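Local coordinates for Atu0111 protein (Agrobacterium tumefaciens, PDB 2FSQ) that is of unknown function but carries a domain of the 2H clan, so it may be related to the 2H phosphoesterases, at residues Ser53-Thr62 and Leu209-Gln217; Arg65-Leu75 and Cys194-Glu205. All coordinates share one frame; numbering follows the deposited sequence.

Interaction 1: Ser53-Thr62 and Leu209-Gln217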
loop_
_atom_site.group_PDB
_atom_site.type_symbol
_atom_site.label_atom_id
_atom_site.label_comp_id
_atom_site.label_asym_id
_atom_site.label_seq_id
_atom_site.Cartn_x
_atom_site.Cartn_y
_atom_site.Cartn_z
ATOM N N SER A 53 16.227 -5.832 -8.313
ATOM C CA SER A 53 17.100 -4.977 -7.488
ATOM C C SER A 53 17.361 -5.654 -6.144
ATOM O O SER A 53 16.605 -6.540 -5.741
ATOM C CB SER A 53 16.437 -3.610 -7.272
ATOM O OG SER A 53 15.241 -3.748 -6.526
ATOM N N GLN A 54 18.409 -5.222 -5.438
ATOM C CA GLN A 54 18.707 -5.787 -4.120
ATOM C C GLN A 54 17.596 -5.441 -3.112
ATOM O O GLN A 54 17.330 -6.206 -2.171
ATOM C CB GLN A 54 20.102 -5.369 -3.648
ATOM C CG GLN A 54 21.218 -5.891 -4.592
ATOM C CD GLN A 54 22.561 -6.160 -3.912
ATOM O OE1 GLN A 54 23.491 -6.677 -4.549
ATOM N NE2 GLN A 54 22.677 -5.806 -2.633
ATOM N N THR A 55 16.935 -4.297 -3.319
ATOM C CA THR A 55 15.789 -3.923 -2.484
ATOM C C THR A 55 14.678 -4.962 -2.635
ATOM O O THR A 55 14.127 -5.456 -1.646
ATOM C CB THR A 55 15.234 -2.518 -2.845
ATOM O OG1 THR A 55 16.148 -1.511 -2.402
ATOM C CG2 THR A 55 13.924 -2.246 -2.145
ATOM N N GLU A 56 14.365 -5.305 -3.879
ATOM C CA GLU A 56 13.309 -6.272 -4.108
ATOM C C GLU A 56 13.652 -7.630 -3.500
ATOM O O GLU A 56 12.820 -8.242 -2.825
ATOM C CB GLU A 56 13.001 -6.406 -5.590
ATOM C CG GLU A 56 11.873 -7.380 -5.867
ATOM C CD GLU A 56 11.733 -7.699 -7.337
ATOM O OE1 GLU A 56 12.677 -8.287 -7.899
ATOM O OE2 GLU A 56 10.665 -7.412 -7.927
ATOM N N SER A 57 14.883 -8.103 -3.710
ATOM C CA SER A 57 15.302 -9.371 -3.122
ATOM C C SER A 57 15.212 -9.383 -1.601
ATOM O O SER A 57 14.794 -10.376 -0.995
ATOM C CB SER A 57 16.717 -9.735 -3.590
ATOM O OG SER A 57 16.716 -9.983 -4.988
ATOM N N ALA A 58 15.595 -8.270 -0.972
ATOM C CA ALA A 58 15.502 -8.163 0.476
ATOM C C ALA A 58 14.037 -8.280 0.941
ATOM O O ALA A 58 13.725 -8.996 1.916
ATOM C CB ALA A 58 16.107 -6.852 0.949
ATOM N N ILE A 59 13.140 -7.592 0.234
ATOM C CA ILE A 59 11.732 -7.580 0.621
ATOM C C ILE A 59 11.115 -8.961 0.403
ATOM O O ILE A 59 10.325 -9.435 1.238
ATOM C CB ILE A 59 10.959 -6.487 -0.147
ATOM C CG1 ILE A 59 11.417 -5.107 0.364
ATOM C CG2 ILE A 59 9.444 -6.677 0.035
ATOM C CD1 ILE A 59 10.926 -3.924 -0.464
ATOM N N VAL A 60 11.529 -9.615 -0.675
ATOM C CA VAL A 60 11.044 -10.956 -0.979
ATOM C C VAL A 60 11.492 -11.947 0.104
ATOM O O VAL A 60 10.733 -12.837 0.480
ATOM C CB VAL A 60 11.429 -11.388 -2.397
ATOM C CG1 VAL A 60 11.127 -12.872 -2.626
ATOM C CG2 VAL A 60 10.665 -10.553 -3.431
ATOM N N SER A 61 12.703 -11.774 0.639
ATOM C CA SER A 61 13.152 -12.599 1.768
ATOM C C SER A 61 12.307 -12.405 3.026
ATOM O O SER A 61 11.973 -13.370 3.716
ATOM C CB SER A 61 14.624 -12.340 2.082
ATOM O OG SER A 61 15.449 -12.865 1.065
ATOM N N THR A 62 11.967 -11.152 3.322
ATOM C CA THR A 62 11.097 -10.839 4.457
ATOM C C THR A 62 9.742 -11.522 4.257
ATOM O O THR A 62 9.224 -12.192 5.150
ATOM C CB THR A 62 10.910 -9.309 4.591
ATOM O OG1 THR A 62 12.198 -8.673 4.679
ATOM C CG2 THR A 62 10.036 -8.947 5.800
ATOM N N LEU A 209 16.118 -6.474 7.252
ATOM C CA LEU A 209 15.672 -5.721 6.090
ATOM C C LEU A 209 16.302 -4.326 6.031
ATOM O O LEU A 209 16.716 -3.877 4.955
ATOM C CB LEU A 209 14.138 -5.621 6.094
ATOM C CG LEU A 209 13.497 -4.872 4.941
ATOM C CD1 LEU A 209 13.833 -5.495 3.601
ATOM C CD2 LEU A 209 12.000 -4.851 5.141
ATOM N N ARG A 210 16.364 -3.644 7.174
ATOM C CA ARG A 210 16.976 -2.310 7.252
ATOM C C ARG A 210 18.446 -2.317 6.842
ATOM O O ARG A 210 18.936 -1.367 6.222
ATOM C CB ARG A 210 16.824 -1.718 8.653
ATOM C CG ARG A 210 15.415 -1.221 8.959
ATOM C CD ARG A 210 15.337 -0.686 10.384
ATOM N NE ARG A 210 16.023 0.596 10.488
ATOM C CZ ARG A 210 16.758 0.992 11.524
ATOM N NH1 ARG A 210 16.925 0.196 12.581
ATOM N NH2 ARG A 210 17.327 2.190 11.501
ATOM N N VAL A 211 19.151 -3.393 7.170
ATOM C CA VAL A 211 20.543 -3.537 6.737
ATOM C C VAL A 211 20.652 -3.850 5.248
ATOM O O VAL A 211 21.503 -3.295 4.546
ATOM C CB VAL A 211 21.286 -4.607 7.575
ATOM C CG1 VAL A 211 22.674 -4.899 6.988
ATOM C CG2 VAL A 211 21.407 -4.153 9.034
ATOM N N ALA A 212 19.796 -4.744 4.765
ATOM C CA ALA A 212 19.862 -5.183 3.373
ATOM C C ALA A 212 19.356 -4.131 2.405
ATOM O O ALA A 212 19.786 -4.083 1.241
ATOM C CB ALA A 212 19.077 -6.473 3.181
ATOM N N ALA A 213 18.421 -3.299 2.872
ATOM C CA ALA A 213 17.787 -2.287 2.023
ATOM C C ALA A 213 17.624 -1.016 2.854
ATOM O O ALA A 213 16.512 -0.681 3.257
ATOM C CB ALA A 213 16.421 -2.777 1.515
ATOM N N PRO A 214 18.733 -0.318 3.138
ATOM C CA PRO A 214 18.656 0.866 4.002
ATOM C C PRO A 214 17.862 2.036 3.403
ATOM O O PRO A 214 17.405 2.911 4.135
ATOM C CB PRO A 214 20.128 1.260 4.203
ATOM C CG PRO A 214 20.829 0.669 3.039
ATOM C CD PRO A 214 20.127 -0.621 2.748
ATOM N N VAL A 215 17.742 2.062 2.081
ATOM C CA VAL A 215 16.692 2.829 1.418
ATOM C C VAL A 215 15.953 1.863 0.507
ATOM O O VAL A 215 16.539 0.915 -0.041
ATOM C CB VAL A 215 17.220 4.043 0.615
ATOM C CG1 VAL A 215 17.669 5.143 1.548
ATOM C CG2 VAL A 215 18.341 3.636 -0.342
ATOM N N ILE A 216 14.660 2.095 0.350
ATOM C CA ILE A 216 13.833 1.196 -0.432
ATOM C C ILE A 216 13.835 1.727 -1.853
ATOM O O ILE A 216 13.099 2.666 -2.179
ATOM C CB ILE A 216 12.405 1.091 0.157
ATOM C CG1 ILE A 216 12.466 0.615 1.617
ATOM C CG2 ILE A 216 11.542 0.152 -0.689
ATOM C CD1 ILE A 216 13.260 -0.660 1.855
ATOM N N GLN A 217 14.683 1.142 -2.696
ATOM C CA GLN A 217 14.725 1.578 -4.073
ATOM C C GLN A 217 13.373 1.343 -4.736
ATOM O O GLN A 217 12.798 0.260 -4.605
ATOM C CB GLN A 217 15.805 0.834 -4.841
ATOM C CG GLN A 217 16.031 1.434 -6.220
ATOM C CD GLN A 217 16.865 0.571 -7.127
ATOM O OE1 GLN A 217 17.382 -0.461 -6.731
ATOM N NE2 GLN A 217 16.984 0.993 -8.378
HETATM O O HOH W 1 13.153 -2.188 -5.585
HETATM O O HOH W 2 17.939 -1.792 -4.461
#
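Thr55 OG1 has two polar partners, the backbone N of Gln217 and water 2. Gln217 N donates to Thr55 OG1 over 3.0 Å, with an N-H...O angle of 156°, and water 2 lies 2.7 Å from the same Thr55 OG1. That water also donates to Gln217 OE1, so the side-chain amide of Gln217 is tied back to the helix that its backbone already grips. A threonine fits here because its two branches do different work. With chi1 at -72°, OG1 stands beside the backbone N and faces the incoming chain, while the methyl CG2, anti to that N, turns inward and meets Ile216 CG2 at 3.7 Å.

Ser53 is the N-cap of the helix beginning at Gln54. Its OG accepts from Glu56 N at 3.2 Å and is also hydrogen-bonded to the carbonyl O of Val50. Water 1 donates both to this hydroxyl and to Gln217 O, a second water link between the helix start and the extended chain.

Farther along helix 54-67 the contact is apolar. Ala58 suits the interface because a lone methyl lets the two backbones approach: its CB touches Ala212 CB and Leu209 CD1, each at 3.7 Å, with Ala213 CB slightly farther off. Leu209 CD1 also touches Thr62 OG1, one turn on from Ala58, and its side chain crosses that of Thr62 at about a right angle. Ile59 leaves its helix to one side, but its extended chain carries CD1 to 4.1 Å from Ile216 CG2.

Ile59, Leu209 and Ile216 all reach Met143 of strand 142-147. Two antiparallel helices thus pack on the sheet containing that strand, in keeping with an alpha-beta barrel.

Interaction 2: Arg65-Leu75 and Cys194-Glu205; sequences RFLDMPEASQL and CLPRWQAMLDEE. With ACY (acetic acid), chain C.
Glu71 and Arg197 form the main charged link, a salt bridge made end-on by two nitrogens. Arg197 NH1 donates to the syn lone pair of Glu71 OE1 at 2.8 Å, and Arg197 NH2 donates to Glu71 OE2 at 2.9 Å. Arginine suits the place because its two terminal nitrogens can meet both carboxylate oxygens at once; NE and NH2 also bind an acetate, probably from the crystallisation liquor. Glu71 OE1 has a second donor, Trp198 NE1 at 2.9 Å, which comes from above the carboxylate plane, 47° out of it. Three N-H groups thus fix the carboxylate, whose chain is bent at chi2 (81°) to bring it to the N-H edge of the indole. Arg65 and Glu205 pair more loosely: Arg65 NE to Glu205 OE2 is a long 3.6 Å and no N-H points at the oxygen, so the pairing is one of charge, beside packing by Arg65 CG.

The edge of Trp198 meets the face of Phe66 in a T-shaped pair, the planes at 70°. Over one face of the indole lies selenomethionine Met69, its CG 3.9 Å from the centroid of the six-membered ring in a CH-pi contact and its selenium farther off above the five-membered ring.

The remaining contacts are largely apolar. Selenomethionine Met201 lays CG over one face of the Arg65 guanidinium, and its CE meets Phe66 CD1 at 3.6 Å. Leu202 CD2 approaches Phe66 CZ just as closely, while Met69 CE rests on Met201 CB at 3.5 Å.

The contact joins the end of helix 54-67 and the 3-10 turn after it to the N-terminal part of helix 195-212. Phe66 also packs on Phe77 of strand 75-77, Trp198 meets Phe190 edge-to-face, and Leu202 and Glu205 touch Leu138 of strand 133-139.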
loop_
_atom_site.group_PDB
_atom_site.type_symbol
_atom_site.label_atom_id
_atom_site.label_comp_id
_atom_site.label_asym_id
_atom_site.label_seq_id
_atom_site.Cartn_x
_atom_site.Cartn_y
_atom_site.Cartn_z
ATOM N N ARG A 65 9.825 -15.166 5.135
ATOM C CA ARG A 65 9.762 -15.425 6.558
ATOM C C ARG A 65 8.314 -15.393 7.017
ATOM O O ARG A 65 7.939 -16.135 7.934
ATOM C CB ARG A 65 10.590 -14.418 7.337
ATOM C CG ARG A 65 10.968 -14.897 8.712
ATOM C CD ARG A 65 11.757 -16.200 8.663
ATOM N NE ARG A 65 12.416 -16.464 9.932
ATOM C CZ ARG A 65 11.824 -16.920 11.036
ATOM N NH1 ARG A 65 10.517 -17.165 11.082
ATOM N NH2 ARG A 65 12.559 -17.115 12.115
ATOM N N PHE A 66 7.508 -14.521 6.391
ATOM C CA PHE A 66 6.090 -14.449 6.751
ATOM C C PHE A 66 5.359 -15.710 6.262
ATOM O O PHE A 66 4.572 -16.310 7.007
ATOM C CB PHE A 66 5.398 -13.255 6.083
ATOM C CG PHE A 66 5.703 -11.897 6.690
ATOM C CD1 PHE A 66 6.893 -11.610 7.359
ATOM C CD2 PHE A 66 4.793 -10.867 6.492
ATOM C CE1 PHE A 66 7.127 -10.325 7.876
ATOM C CE2 PHE A 66 5.021 -9.600 6.979
ATOM C CZ PHE A 66 6.187 -9.316 7.669
ATOM N N LEU A 67 5.621 -16.111 5.015
ATOM C CA LEU A 67 5.021 -17.328 4.458
ATOM C C LEU A 67 5.411 -18.573 5.272
ATOM O O LEU A 67 4.624 -19.529 5.367
ATOM C CB LEU A 67 5.411 -17.486 2.986
ATOM C CG LEU A 67 4.705 -16.542 1.997
ATOM C CD1 LEU A 67 5.438 -16.403 0.660
ATOM C CD2 LEU A 67 3.278 -17.020 1.753
ATOM N N ASP A 68 6.587 -18.555 5.902
ATOM C CA ASP A 68 7.039 -19.708 6.715
ATOM C C ASP A 68 6.136 -19.966 7.906
ATOM O O ASP A 68 6.129 -21.075 8.433
ATOM C CB ASP A 68 8.460 -19.510 7.269
ATOM C CG ASP A 68 9.551 -19.599 6.207
ATOM O OD1 ASP A 68 9.310 -20.099 5.088
ATOM O OD2 ASP A 68 10.681 -19.146 6.515
HETATM N N MSE A 69 5.413 -18.939 8.361
HETATM C CA MSE A 69 4.615 -19.041 9.567
HETATM C C MSE A 69 3.323 -19.805 9.272
HETATM O O MSE A 69 2.726 -19.645 8.190
HETATM C CB MSE A 69 4.246 -17.657 10.121
HETATM C CG MSE A 69 5.420 -16.745 10.503
HETATM SE SE MSE A 69 6.492 -17.453 11.977
HETATM C CE MSE A 69 6.596 -15.885 13.069
ATOM N N PRO A 70 2.870 -20.623 10.239
ATOM C CA PRO A 70 1.608 -21.322 10.037
ATOM C C PRO A 70 0.440 -20.365 9.799
ATOM O O PRO A 70 -0.446 -20.677 9.008
ATOM C CB PRO A 70 1.397 -22.115 11.334
ATOM C CG PRO A 70 2.522 -21.834 12.200
ATOM C CD PRO A 70 3.513 -20.961 11.519
ATOM N N GLU A 71 0.467 -19.197 10.440
ATOM C CA GLU A 71 -0.623 -18.220 10.281
ATOM C C GLU A 71 -0.615 -17.517 8.927
ATOM O O GLU A 71 -1.511 -16.723 8.631
ATOM C CB GLU A 71 -0.603 -17.202 11.423
ATOM C CG GLU A 71 -0.833 -17.829 12.786
ATOM C CD GLU A 71 0.417 -18.469 13.377
ATOM O OE1 GLU A 71 1.544 -18.168 12.925
ATOM O OE2 GLU A 71 0.260 -19.268 14.318
ATOM N N ALA A 72 0.367 -17.835 8.084
ATOM C CA ALA A 72 0.340 -17.357 6.700
ATOM C C ALA A 72 -0.949 -17.794 6.003
ATOM O O ALA A 72 -1.422 -17.131 5.073
ATOM C CB ALA A 72 1.546 -17.867 5.943
ATOM N N SER A 73 -1.523 -18.899 6.483
ATOM C CA SER A 73 -2.784 -19.403 5.959
ATOM C C SER A 73 -3.964 -18.450 6.192
ATOM O O SER A 73 -5.007 -18.586 5.546
ATOM C CB SER A 73 -3.087 -20.786 6.542
ATOM O OG SER A 73 -3.179 -20.760 7.956
ATOM N N GLN A 74 -3.784 -17.487 7.099
ATOM C CA GLN A 74 -4.799 -16.476 7.440
ATOM C C GLN A 74 -4.527 -15.127 6.784
ATOM O O GLN A 74 -5.178 -14.136 7.118
ATOM C CB GLN A 74 -4.854 -16.279 8.949
ATOM C CG GLN A 74 -5.094 -17.548 9.748
ATOM C CD GLN A 74 -5.151 -17.277 11.238
ATOM O OE1 GLN A 74 -5.914 -16.430 11.719
ATOM N NE2 GLN A 74 -4.373 -18.023 11.979
ATOM N N LEU A 75 -3.565 -15.109 5.873
ATOM C CA LEU A 75 -3.132 -13.899 5.170
ATOM C C LEU A 75 -3.280 -14.108 3.682
ATOM O O LEU A 75 -3.125 -15.226 3.188
ATOM C CB LEU A 75 -1.663 -13.614 5.484
ATOM C CG LEU A 75 -1.306 -13.335 6.940
ATOM C CD1 LEU A 75 0.207 -13.159 7.082
ATOM C CD2 LEU A 75 -2.003 -12.087 7.434
ATOM N N CYS A 194 -0.148 -16.913 19.346
ATOM C CA CYS A 194 0.942 -16.892 18.367
ATOM C C CYS A 194 1.644 -15.545 18.247
ATOM O O CYS A 194 2.627 -15.425 17.512
ATOM C CB CYS A 194 0.426 -17.273 16.977
ATOM S SG CYS A 194 -0.527 -15.994 16.096
ATOM N N LEU A 195 1.129 -14.538 18.940
ATOM C CA LEU A 195 1.651 -13.179 18.772
ATOM C C LEU A 195 3.093 -12.983 19.243
ATOM O O LEU A 195 3.853 -12.305 18.557
ATOM C CB LEU A 195 0.690 -12.135 19.353
ATOM C CG LEU A 195 -0.700 -12.142 18.706
ATOM C CD1 LEU A 195 -1.577 -11.068 19.345
ATOM C CD2 LEU A 195 -0.640 -11.961 17.188
ATOM N N PRO A 196 3.472 -13.529 20.418
ATOM C CA PRO A 196 4.884 -13.347 20.789
ATOM C C PRO A 196 5.868 -13.904 19.750
ATOM O O PRO A 196 6.915 -13.298 19.489
ATOM C CB PRO A 196 4.995 -14.095 22.128
ATOM C CG PRO A 196 3.590 -13.993 22.713
ATOM C CD PRO A 196 2.705 -14.203 21.490
ATOM N N ARG A 197 5.527 -15.012 19.112
ATOM C CA ARG A 197 6.377 -15.551 18.063
ATOM C C ARG A 197 6.441 -14.602 16.849
ATOM O O ARG A 197 7.523 -14.317 16.332
ATOM C CB ARG A 197 5.882 -16.953 17.655
ATOM C CG ARG A 197 6.428 -17.432 16.316
ATOM C CD ARG A 197 6.222 -18.918 16.003
ATOM N NE ARG A 197 4.884 -19.376 16.319
ATOM C CZ ARG A 197 3.841 -19.268 15.495
ATOM N NH1 ARG A 197 3.979 -18.710 14.292
ATOM N NH2 ARG A 197 2.647 -19.696 15.887
ATOM N N TRP A 198 5.287 -14.113 16.395
ATOM C CA TRP A 198 5.295 -13.127 15.319
ATOM C C TRP A 198 6.118 -11.904 15.705
ATOM O O TRP A 198 6.880 -11.404 14.889
ATOM C CB TRP A 198 3.874 -12.734 14.914
ATOM C CG TRP A 198 3.322 -13.654 13.881
ATOM C CD1 TRP A 198 2.719 -14.869 14.092
ATOM C CD2 TRP A 198 3.320 -13.446 12.462
ATOM N NE1 TRP A 198 2.353 -15.435 12.886
ATOM C CE2 TRP A 198 2.722 -14.588 11.869
ATOM C CE3 TRP A 198 3.800 -12.425 11.629
ATOM C CZ2 TRP A 198 2.539 -14.705 10.482
ATOM C CZ3 TRP A 198 3.627 -12.552 10.243
ATOM C CH2 TRP A 198 3.015 -13.694 9.688
ATOM N N GLN A 199 5.958 -11.405 16.925
ATOM C CA GLN A 199 6.734 -10.221 17.306
ATOM C C GLN A 199 8.233 -10.485 17.234
ATOM O O GLN A 199 9.009 -9.640 16.756
ATOM C CB GLN A 199 6.384 -9.719 18.693
ATOM C CG GLN A 199 7.039 -8.355 18.962
ATOM C CD GLN A 199 6.572 -7.284 17.984
ATOM O OE1 GLN A 199 7.373 -6.675 17.224
ATOM N NE2 GLN A 199 5.277 -7.055 17.983
ATOM N N ALA A 200 8.655 -11.652 17.706
ATOM C CA ALA A 200 10.068 -11.948 17.689
ATOM C C ALA A 200 10.584 -12.005 16.248
ATOM O O ALA A 200 11.656 -11.464 15.943
ATOM C CB ALA A 200 10.323 -13.262 18.416
HETATM N N MSE A 201 9.817 -12.635 15.355
HETATM C CA MSE A 201 10.215 -12.714 13.962
HETATM C C MSE A 201 10.192 -11.334 13.304
HETATM O O MSE A 201 11.112 -10.997 12.552
HETATM C CB MSE A 201 9.334 -13.699 13.186
HETATM C CG MSE A 201 9.670 -13.798 11.699
HETATM SE SE MSE A 201 8.808 -12.459 10.558
HETATM C CE MSE A 201 7.007 -13.213 10.573
ATOM N N LEU A 202 9.166 -10.530 13.589
ATOM C CA LEU A 202 9.066 -9.196 12.955
ATOM C C LEU A 202 10.256 -8.328 13.375
ATOM O O LEU A 202 10.820 -7.599 12.570
ATOM C CB LEU A 202 7.748 -8.513 13.324
ATOM C CG LEU A 202 6.523 -9.204 12.711
ATOM C CD1 LEU A 202 5.237 -8.771 13.407
ATOM C CD2 LEU A 202 6.422 -8.933 11.216
ATOM N N ASP A 203 10.660 -8.456 14.638
ATOM C CA ASP A 203 11.794 -7.687 15.153
ATOM C C ASP A 203 13.059 -8.092 14.414
ATOM O O ASP A 203 13.823 -7.240 13.929
ATOM C CB ASP A 203 11.979 -7.937 16.655
ATOM C CG ASP A 203 10.924 -7.258 17.511
ATOM O OD1 ASP A 203 10.175 -6.400 16.994
ATOM O OD2 ASP A 203 10.840 -7.608 18.716
ATOM N N GLU A 204 13.274 -9.394 14.300
ATOM C CA GLU A 204 14.491 -9.912 13.685
ATOM C C GLU A 204 14.517 -9.528 12.196
ATOM O O GLU A 204 15.540 -9.070 11.678
ATOM C CB GLU A 204 14.570 -11.437 13.879
ATOM C CG GLU A 204 15.815 -12.108 13.311
ATOM C CD GLU A 204 15.916 -13.561 13.712
ATOM O OE1 GLU A 204 16.323 -13.818 14.867
ATOM O OE2 GLU A 204 15.620 -14.434 12.863
ATOM N N GLU A 205 13.380 -9.686 11.512
ATOM C CA GLU A 205 13.319 -9.400 10.075
ATOM C C GLU A 205 13.395 -7.922 9.743
ATOM O O GLU A 205 13.944 -7.555 8.708
ATOM C CB GLU A 205 12.087 -10.028 9.405
ATOM C CG GLU A 205 12.087 -11.565 9.461
ATOM C CD GLU A 205 13.296 -12.223 8.804
ATOM O OE1 GLU A 205 13.691 -11.799 7.693
ATOM O OE2 GLU A 205 13.826 -13.193 9.407
HETATM C C ACY C . 3.190 -20.356 19.481
HETATM O O ACY C . 4.368 -20.399 19.052
HETATM O OXT ACY C . 2.204 -20.145 18.747
HETATM C CH3 ACY C . 2.913 -20.556 20.944
#

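How the interactions relate
Both interactions belong to one antiparallel pair, helix 54-67 and helix 195-212, with centres 18 Å apart. Interaction 1 joins the start of the first helix to the end of the second; interaction 2 joins the opposite ends and the turn that follows helix 54-67. Along the chain the order is 53-62, 65-75, 194-205, 209-217, so interaction 2 closes a loop lying within the longer one closed by interaction 1. They meet where Thr62 CA lies 4.3 Å from Glu205 OE1, and residues of both pack on Leu138 of strand 133-139. Together they bind residues of the DUF1868 region to a helix far along the sequence.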